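Endoglucanase (Thermotoga maritima, PDB 2FVG) probably acts as a metal-dependent aminopeptidase of the M42 family, with two divalent metal cations per subunit, despite its name endoglucanase. Local coordinates at residues T237-I245 with I314-L325. Residues are numbered along the deposited sequence; the frame is centred on the assembly and turned at random.
Sequences THLGDGPAI and IDLNDYENTKKL
The carboxylate of Asp318 takes two backbone amides of 237-245, and its two oxygens are gripped differently. Gly240 N reaches Asp318 OD2 on the syn side, 24° out of the carboxylate plane, in a nearly straight bond of 2.7 Å. Gly242 N comes to Asp318 OD1 from above that plane, also at 2.7 Å but more bent, with an N-H...O angle of 135°. One buried side chain thus ties an amide inside the turn to the one just after it and limits how its carboxylate can rotate. The CA-CB bond of Asp318 points toward 237-245, and CG, anti to the carbonyl carbon (chi1 -73°), brings the carboxylate to the two amides. Gly240 belongs to a type II beta turn from His238 to Asp241, closed by Asp241 N to His238 O, and Gly242 follows it. The Asp315 carboxylate lies beside Gly240; this residue is the N-cap of helix 316-332, its OD1 accepting weak bonds from Asn317 N and Asp318 N, while OD2 forms a salt bridge with Arg160. Leu239 lays CD2 alongside the backbone where strand 312-315 runs into the helix, 3.8 Å from Ile314 CA. In this M42-family subunit the contact joins the loop leading into strand 244-245 to helix 316-332, which packs on the mixed sheet. Further along, Pro243 meets Asn321 at about a right angle, its CD 3.6 Å from Asn321 CB, and slides past Thr322 in the opposite direction, CB lying 3.4 Å from Thr322 OG1. That hydroxyl donates to Asp318 O and is also hydrogen-bonded to Thr302 OG1. At the far end, Leu325 CD2 packs against Pro243 CG at 4.2 Å and more loosely against Ile245 CD1.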
ATOM      1  N   THR A 237     -16.146  -2.648   7.663  1.00 26.04           N
ATOM      2  CA  THR A 237     -15.169  -3.714   7.631  1.00 30.68           C
ATOM      3  C   THR A 237     -14.447  -3.584   8.968  1.00 31.32           C
ATOM      4  O   THR A 237     -13.902  -2.517   9.284  1.00 33.53           O
ATOM      5  CB  THR A 237     -14.177  -3.530   6.464  1.00 30.35           C
ATOM      6  OG1 THR A 237     -14.903  -3.274   5.259  1.00 32.08           O
ATOM      7  CG2 THR A 237     -13.337  -4.778   6.278  1.00 31.96           C
ATOM      8  N   HIS A 238     -14.437  -4.644   9.764  1.00 30.82           N
ATOM      9  CA  HIS A 238     -13.854  -4.504  11.102  1.00 28.51           C
ATOM     10  C   HIS A 238     -12.530  -5.137  11.407  1.00 24.97           C
ATOM     11  O   HIS A 238     -12.218  -6.218  10.918  1.00 28.47           O
ATOM     12  CB  HIS A 238     -14.862  -4.960  12.148  1.00 29.98           C
ATOM     13  CG  HIS A 238     -16.161  -4.227  12.068  1.00 34.65           C
ATOM     14  ND1 HIS A 238     -16.251  -2.855  12.216  1.00 36.12           N
ATOM     15  CD2 HIS A 238     -17.422  -4.671  11.866  1.00 32.48           C
ATOM     16  CE1 HIS A 238     -17.513  -2.486  12.094  1.00 36.59           C
ATOM     17  NE2 HIS A 238     -18.244  -3.569  11.887  1.00 37.21           N
ATOM     18  N   LEU A 239     -11.761  -4.454  12.258  1.00 25.22           N
ATOM     19  CA  LEU A 239     -10.500  -4.988  12.767  1.00 25.83           C
ATOM     20  C   LEU A 239     -10.842  -6.249  13.546  1.00 26.97           C
ATOM     21  O   LEU A 239     -11.786  -6.251  14.334  1.00 26.97           O
ATOM     22  CB  LEU A 239      -9.820  -3.985  13.706  1.00 25.36           C
ATOM     23  CG  LEU A 239      -9.238  -2.669  13.174  1.00 25.16           C
ATOM     24  CD1 LEU A 239      -8.681  -1.875  14.312  1.00 22.92           C
ATOM     25  CD2 LEU A 239      -8.149  -2.928  12.182  1.00 25.03           C
ATOM     26  N   GLY A 240     -10.115  -7.326  13.295  1.00 28.00           N
ATOM     27  CA  GLY A 240     -10.332  -8.568  14.019  1.00 30.40           C
ATOM     28  C   GLY A 240     -11.215  -9.587  13.326  1.00 30.42           C
ATOM     29  O   GLY A 240     -11.140 -10.774  13.646  1.00 31.28           O
ATOM     30  N   ASP A 241     -12.053  -9.139  12.392  1.00 29.20           N
ATOM     31  CA  ASP A 241     -12.956 -10.054  11.668  1.00 30.02           C
ATOM     32  C   ASP A 241     -12.347 -10.753  10.431  1.00 29.97           C
ATOM     33  O   ASP A 241     -13.049 -11.479   9.727  1.00 29.32           O
ATOM     34  CB  ASP A 241     -14.292  -9.357  11.337  1.00 30.54           C
ATOM     35  CG  ASP A 241     -15.153  -9.105  12.588  1.00 35.49           C
ATOM     36  OD1 ASP A 241     -14.734  -9.474  13.705  1.00 38.33           O
ATOM     37  OD2 ASP A 241     -16.261  -8.546  12.459  1.00 38.89           O
ATOM     38  N   GLY A 242     -11.053 -10.534  10.180  1.00 28.10           N
ATOM     39  CA  GLY A 242     -10.332 -11.189   9.081  1.00 27.64           C
ATOM     40  C   GLY A 242     -10.197 -10.365   7.811  1.00 27.15           C
ATOM     41  O   GLY A 242     -10.689  -9.245   7.743  1.00 28.80           O
ATOM     42  N   PRO A 243      -9.461 -10.889   6.816  1.00 27.68           N
ATOM     43  CA  PRO A 243      -9.380 -10.161   5.560  1.00 25.11           C
ATOM     44  C   PRO A 243     -10.756 -10.032   4.924  1.00 26.00           C
ATOM     45  O   PRO A 243     -11.583 -10.967   5.017  1.00 24.09           O
ATOM     46  CB  PRO A 243      -8.493 -11.043   4.683  1.00 26.42           C
ATOM     47  CG  PRO A 243      -8.553 -12.435   5.332  1.00 25.08           C
ATOM     48  CD  PRO A 243      -8.656 -12.132   6.803  1.00 24.37           C
ATOM     49  N   ALA A 244     -10.978  -8.896   4.269  1.00 22.42           N
ATOM     50  CA  ALA A 244     -12.228  -8.577   3.568  1.00 24.71           C
ATOM     51  C   ALA A 244     -12.138  -9.046   2.130  1.00 26.73           C
ATOM     52  O   ALA A 244     -11.150  -8.775   1.463  1.00 29.11           O
ATOM     53  CB  ALA A 244     -12.486  -7.031   3.573  1.00 18.55           C
ATOM     54  N   ILE A 245     -13.180  -9.722   1.643  1.00 27.78           N
ATOM     55  CA  ILE A 245     -13.207 -10.236   0.269  1.00 26.17           C
ATOM     56  C   ILE A 245     -14.172  -9.332  -0.509  1.00 29.77           C
ATOM     57  O   ILE A 245     -15.352  -9.248  -0.179  1.00 32.76           O
ATOM     58  CB  ILE A 245     -13.576 -11.753   0.272  1.00 29.11           C
ATOM     59  CG1 ILE A 245     -12.568 -12.513   1.149  1.00 26.97           C
ATOM     60  CG2 ILE A 245     -13.517 -12.361  -1.128  1.00 27.92           C
ATOM     61  CD1 ILE A 245     -12.909 -13.972   1.339  1.00 44.25           C
ATOM     62  N   ILE A 314      -3.994  -1.529  12.296  1.00 22.46           N
ATOM     63  CA  ILE A 314      -4.336  -2.841  11.755  1.00 22.02           C
ATOM     64  C   ILE A 314      -4.278  -3.871  12.883  1.00 22.58           C
ATOM     65  O   ILE A 314      -3.585  -3.673  13.886  1.00 18.08           O
ATOM     66  CB  ILE A 314      -3.447  -3.295  10.574  1.00 22.92           C
ATOM     67  CG1 ILE A 314      -2.007  -3.547  11.022  1.00 23.38           C
ATOM     68  CG2 ILE A 314      -3.536  -2.309   9.408  1.00 21.04           C
ATOM     69  CD1 ILE A 314      -1.227  -4.403  10.049  1.00 35.53           C
ATOM     70  N   ASP A 315      -5.017  -4.958  12.718  1.00 21.55           N
ATOM     71  CA  ASP A 315      -5.034  -6.026  13.681  1.00 22.70           C
ATOM     72  C   ASP A 315      -4.082  -7.047  13.094  1.00 23.67           C
ATOM     73  O   ASP A 315      -4.224  -7.420  11.927  1.00 23.25           O
ATOM     74  CB  ASP A 315      -6.466  -6.573  13.815  1.00 23.34           C
ATOM     75  CG  ASP A 315      -6.578  -7.653  14.850  1.00 21.99           C
ATOM     76  OD1 ASP A 315      -6.221  -8.802  14.540  1.00 39.14           O
ATOM     77  OD2 ASP A 315      -7.037  -7.366  15.974  1.00 25.72           O
ATOM     78  N   LEU A 316      -3.093  -7.476  13.878  1.00 23.81           N
ATOM     79  CA  LEU A 316      -2.108  -8.452  13.396  1.00 24.14           C
ATOM     80  C   LEU A 316      -2.682  -9.850  13.097  1.00 26.35           C
ATOM     81  O   LEU A 316      -2.124 -10.581  12.280  1.00 27.76           O
ATOM     82  CB  LEU A 316      -0.861  -8.495  14.295  1.00 23.91           C
ATOM     83  CG  LEU A 316      -0.064  -7.175  14.353  1.00 22.54           C
ATOM     84  CD1 LEU A 316       1.061  -7.271  15.353  1.00 32.82           C
ATOM     85  CD2 LEU A 316       0.478  -6.791  12.975  1.00 27.97           C
ATOM     86  N   ASN A 317      -3.769 -10.238  13.754  1.00 24.55           N
ATOM     87  CA  ASN A 317      -4.390 -11.511  13.403  1.00 25.71           C
ATOM     88  C   ASN A 317      -4.989 -11.426  12.000  1.00 23.92           C
ATOM     89  O   ASN A 317      -4.927 -12.388  11.238  1.00 24.38           O
ATOM     90  CB  ASN A 317      -5.475 -11.918  14.409  1.00 27.82           C
ATOM     91  CG  ASN A 317      -4.908 -12.327  15.747  1.00 35.30           C
ATOM     92  OD1 ASN A 317      -3.924 -13.065  15.819  1.00 41.99           O
ATOM     93  ND2 ASN A 317      -5.544 -11.871  16.822  1.00 40.50           N
ATOM     94  N   ASP A 318      -5.573 -10.278  11.660  1.00 24.92           N
ATOM     95  CA  ASP A 318      -6.129 -10.073  10.316  1.00 23.79           C
ATOM     96  C   ASP A 318      -5.003 -10.122   9.291  1.00 23.87           C
ATOM     97  O   ASP A 318      -5.130 -10.741   8.248  1.00 24.64           O
ATOM     98  CB  ASP A 318      -6.790  -8.711  10.194  1.00 23.54           C
ATOM     99  CG  ASP A 318      -8.095  -8.617  10.919  1.00 30.22           C
ATOM    100  OD1 ASP A 318      -8.744  -9.650  11.227  1.00 28.88           O
ATOM    101  OD2 ASP A 318      -8.479  -7.469  11.164  1.00 19.47           O
ATOM    102  N   TYR A 319      -3.924  -9.400   9.570  1.00 23.53           N
ATOM    103  CA  TYR A 319      -2.751  -9.411   8.709  1.00 23.50           C
ATOM    104  C   TYR A 319      -2.260 -10.847   8.415  1.00 24.23           C
ATOM    105  O   TYR A 319      -1.958 -11.194   7.257  1.00 22.69           O
ATOM    106  CB  TYR A 319      -1.637  -8.613   9.368  1.00 23.06           C
ATOM    107  CG  TYR A 319      -0.339  -8.668   8.606  1.00 23.63           C
ATOM    108  CD1 TYR A 319       0.600  -9.687   8.844  1.00 21.04           C
ATOM    109  CD2 TYR A 319      -0.031  -7.690   7.666  1.00 24.86           C
ATOM    110  CE1 TYR A 319       1.793  -9.735   8.134  1.00 20.68           C
ATOM    111  CE2 TYR A 319       1.140  -7.718   6.970  1.00 17.86           C
ATOM    112  CZ  TYR A 319       2.049  -8.724   7.194  1.00 25.88           C
ATOM    113  OH  TYR A 319       3.221  -8.700   6.484  1.00 26.54           O
ATOM    114  N   GLU A 320      -2.181 -11.670   9.461  1.00 24.63           N
ATOM    115  CA  GLU A 320      -1.723 -13.048   9.343  1.00 24.70           C
ATOM    116  C   GLU A 320      -2.654 -13.897   8.515  1.00 24.99           C
ATOM    117  O   GLU A 320      -2.209 -14.788   7.789  1.00 25.75           O
ATOM    118  CB  GLU A 320      -1.553 -13.699  10.721  1.00 27.52           C
ATOM    119  CG  GLU A 320      -0.293 -13.287  11.436  1.00 39.18           C
ATOM    120  CD  GLU A 320       0.961 -13.682  10.664  1.00 50.95           C
ATOM    121  OE1 GLU A 320       1.069 -14.873  10.284  1.00 54.24           O
ATOM    122  OE2 GLU A 320       1.834 -12.803  10.441  1.00 51.62           O
ATOM    123  N   ASN A 321      -3.949 -13.649   8.655  1.00 24.95           N
ATOM    124  CA  ASN A 321      -4.946 -14.389   7.898  1.00 23.65           C
ATOM    125  C   ASN A 321      -4.972 -14.009   6.431  1.00 25.28           C
ATOM    126  O   ASN A 321      -5.276 -14.849   5.571  1.00 25.81           O
ATOM    127  CB  ASN A 321      -6.301 -14.236   8.545  1.00 22.47           C
ATOM    128  CG  ASN A 321      -6.420 -15.074   9.766  1.00 23.95           C
ATOM    129  OD1 ASN A 321      -6.140 -16.271   9.725  1.00 26.56           O
ATOM    130  ND2 ASN A 321      -6.839 -14.468  10.865  1.00 23.57           N
ATOM    131  N   THR A 322      -4.676 -12.741   6.157  1.00 20.83           N
ATOM    132  CA  THR A 322      -4.546 -12.255   4.788  1.00 23.61           C
ATOM    133  C   THR A 322      -3.364 -12.975   4.129  1.00 24.54           C
ATOM    134  O   THR A 322      -3.491 -13.512   3.018  1.00 25.78           O
ATOM    135  CB  THR A 322      -4.280 -10.758   4.752  1.00 20.55           C
ATOM    136  OG1 THR A 322      -5.301 -10.088   5.494  1.00 23.86           O
ATOM    137  CG2 THR A 322      -4.300 -10.237   3.294  1.00 24.99           C
ATOM    138  N   LYS A 323      -2.223 -12.995   4.819  1.00 23.59           N
ATOM    139  CA  LYS A 323      -1.036 -13.690   4.345  1.00 21.47           C
ATOM    140  C   LYS A 323      -1.340 -15.183   4.143  1.00 22.87           C
ATOM    141  O   LYS A 323      -0.928 -15.766   3.139  1.00 22.45           O
ATOM    142  CB  LYS A 323       0.107 -13.507   5.346  1.00 23.52           C
ATOM    143  CG  LYS A 323       1.369 -14.297   5.010  1.00 29.31           C
ATOM    144  CD  LYS A 323       2.296 -14.487   6.203  1.00 38.59           C
ATOM    145  CE  LYS A 323       1.857 -15.651   7.103  1.00 48.52           C
ATOM    146  NZ  LYS A 323       2.809 -15.895   8.240  1.00 48.54           N
ATOM    147  N   LYS A 324      -2.038 -15.814   5.090  1.00 23.89           N
ATOM    148  CA  LYS A 324      -2.391 -17.235   4.947  1.00 23.69           C
ATOM    149  C   LYS A 324      -3.226 -17.460   3.696  1.00 21.92           C
ATOM    150  O   LYS A 324      -2.949 -18.348   2.919  1.00 23.00           O
ATOM    151  CB  LYS A 324      -3.176 -17.760   6.149  1.00 22.54           C
ATOM    152  CG  LYS A 324      -2.378 -18.152   7.388  1.00 32.24           C
ATOM    153  CD  LYS A 324      -3.337 -18.783   8.406  1.00 28.64           C
ATOM    154  CE  LYS A 324      -2.667 -19.180   9.716  1.00 44.67           C
ATOM    155  NZ  LYS A 324      -2.219 -18.005  10.508  1.00 49.15           N
ATOM    156  N   LEU A 325      -4.259 -16.648   3.516  1.00 22.42           N
ATOM    157  CA  LEU A 325      -5.158 -16.744   2.363  1.00 24.26           C
ATOM    158  C   LEU A 325      -4.450 -16.573   1.015  1.00 23.64           C
ATOM    159  O   LEU A 325      -4.703 -17.329   0.092  1.00 24.86           O
ATOM    160  CB  LEU A 325      -6.314 -15.738   2.493  1.00 24.32           C
ATOM    161  CG  LEU A 325      -7.449 -15.789   1.473  1.00 24.27           C
ATOM    162  CD1 LEU A 325      -8.058 -17.203   1.369  1.00 21.54           C
ATOM    163  CD2 LEU A 325      -8.512 -14.763   1.819  1.00 24.02           C
TER